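Local coordinates for protein OBCA, Oxalate Biosynthetic Component A (Burkholderia glumae, PDB 4NNB) that is a two-part protein that joins an N-terminal domain of its own family to a TIM-barrel region related to the beta-keto acid cleavage enzymes, at residues Ile141-Glu144 against Leu148-Glu151. Residues are numbered along the deposited sequence; the frame is centred on the assembly and turned at random.
Sequences IVSE and LLWE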
loop_
_atom_site.group_PDB
_atom_site.type_symbol
_atom_site.label_atom_id
_atom_site.label_comp_id
_atom_site.label_asym_id
_atom_site.label_seq_id
_atom_site.Cartn_x
_atom_site.Cartn_y
_atom_site.Cartn_z
ATOM N N ILE A 141 -18.602 -3.776 5.524
ATOM C CA ILE A 141 -18.175 -4.913 4.714
ATOM C C ILE A 141 -19.231 -5.327 3.697
ATOM O O ILE A 141 -20.406 -4.986 3.835
ATOM C CB ILE A 141 -17.744 -6.121 5.590
ATOM C CG1 ILE A 141 -18.861 -6.534 6.548
ATOM C CG2 ILE A 141 -16.487 -5.765 6.401
ATOM C CD1 ILE A 141 -19.690 -7.702 6.071
ATOM N N VAL A 142 -18.798 -6.047 2.669
ATOM C CA VAL A 142 -19.714 -6.550 1.652
ATOM C C VAL A 142 -20.221 -7.934 2.059
ATOM O O VAL A 142 -19.424 -8.813 2.388
ATOM C CB VAL A 142 -19.014 -6.657 0.285
ATOM C CG1 VAL A 142 -19.909 -7.354 -0.724
ATOM C CG2 VAL A 142 -18.584 -5.277 -0.216
ATOM N N SER A 143 -21.536 -8.137 2.051
ATOM C CA SER A 143 -22.087 -9.463 2.378
ATOM C C SER A 143 -22.112 -10.383 1.153
ATOM O O SER A 143 -21.833 -9.946 0.034
ATOM C CB SER A 143 -23.504 -9.332 2.939
ATOM O OG SER A 143 -24.417 -9.018 1.898
ATOM N N GLU A 144 -22.471 -11.653 1.344
ATOM C CA GLU A 144 -22.549 -12.575 0.200
ATOM C C GLU A 144 -23.616 -12.155 -0.818
ATOM O O GLU A 144 -23.536 -12.504 -1.993
ATOM C CB GLU A 144 -22.782 -14.024 0.647
ATOM C CG GLU A 144 -22.748 -15.042 -0.510
ATOM C CD GLU A 144 -21.563 -14.834 -1.468
ATOM O OE1 GLU A 144 -20.412 -14.668 -0.991
ATOM O OE2 GLU A 144 -21.791 -14.834 -2.703
ATOM N N LEU A 148 -23.899 -3.748 1.513
ATOM C CA LEU A 148 -22.933 -3.224 2.478
ATOM C C LEU A 148 -23.519 -3.278 3.881
ATOM O O LEU A 148 -24.669 -2.883 4.095
ATOM C CB LEU A 148 -22.539 -1.789 2.161
ATOM C CG LEU A 148 -21.970 -1.488 0.784
ATOM C CD1 LEU A 148 -21.550 -0.022 0.709
ATOM C CD2 LEU A 148 -20.807 -2.415 0.458
ATOM N N LEU A 149 -22.723 -3.765 4.832
ATOM C CA LEU A 149 -23.175 -3.932 6.210
ATOM C C LEU A 149 -22.187 -3.301 7.182
ATOM O O LEU A 149 -20.977 -3.432 7.006
ATOM C CB LEU A 149 -23.310 -5.424 6.534
ATOM C CG LEU A 149 -24.201 -6.266 5.613
ATOM C CD1 LEU A 149 -24.377 -7.672 6.155
ATOM C CD2 LEU A 149 -25.548 -5.604 5.446
ATOM N N TRP A 150 -22.695 -2.626 8.208
ATOM C CA TRP A 150 -21.855 -2.220 9.335
ATOM C C TRP A 150 -22.193 -3.135 10.500
ATOM O O TRP A 150 -23.326 -3.152 10.964
ATOM C CB TRP A 150 -22.107 -0.759 9.692
ATOM C CG TRP A 150 -21.418 -0.259 10.938
ATOM C CD1 TRP A 150 -22.016 0.152 12.096
ATOM C CD2 TRP A 150 -20.004 -0.087 11.135
ATOM N NE1 TRP A 150 -21.065 0.566 12.997
ATOM C CE2 TRP A 150 -19.826 0.429 12.436
ATOM C CE3 TRP A 150 -18.880 -0.326 10.344
ATOM C CZ2 TRP A 150 -18.556 0.711 12.962
ATOM C CZ3 TRP A 150 -17.623 -0.047 10.868
ATOM C CH2 TRP A 150 -17.472 0.474 12.160
ATOM N N GLU A 151 -21.218 -3.921 10.947
ATOM C CA GLU A 151 -21.484 -4.952 11.946
ATOM C C GLU A 151 -21.034 -4.559 13.346
ATOM O O GLU A 151 -20.443 -5.364 14.068
ATOM C CB GLU A 151 -20.837 -6.269 11.527
ATOM C CG GLU A 151 -21.308 -6.758 10.160
ATOM C CD GLU A 151 -20.830 -8.159 9.841
ATOM O OE1 GLU A 151 -19.634 -8.450 10.050
ATOM O OE2 GLU A 151 -21.653 -8.974 9.377
#
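I141 and L149 face each other as the antiparallel hydrogen-bonded pair of a short beta hairpin, whose next pair, V142 with L148, is non-hydrogen-bonded. Two backbone bonds close the ring between the first two residues: I141 N gives its hydrogen to L149 O at 2.8 Å, and L149 N returns one to I141 O, also at 2.8 Å. Both are fairly straight, and the first meets its acceptor in the carbonyl plane. I141 O receives in addition a weak CA-H...O contact from L148 CA at 3.4 Å, with 143° at the hydrogen.

The side chains pack on two faces. On the face of I141 and L149, the isoleucine holds CG1 between its backbone N and carbonyl carbon (chi1 56°), which turns CG1 toward E151; CD1, carried on it, lies 4.0 Å from E151 CD. The extended glutamate lies at about a right angle to it, and a methyl meets a carboxylate at van der Waals distance, without a polar bond. The same methyl approaches L149 CB more loosely, while L149 CD1 reaches S143 CB at 3.7 Å. On the opposite face V142 CG2 touches L148 CD2, likewise at 3.7 Å, joining two buried side chains.

The turn is fastened from within, because S143 OG is hydrogen-bonded to the backbone N of both Q145 and D147. Strand 148-149 is the middle one of a three-stranded antiparallel sheet, pairing on its other edge with strand 114-115 through backbone bonds between L148 and F115. Helix 125-137 packs against the V142 and L148 face, where its V132 and L135 touch L148; the hairpin thus lies against this helix through L148 within the N-terminal domain.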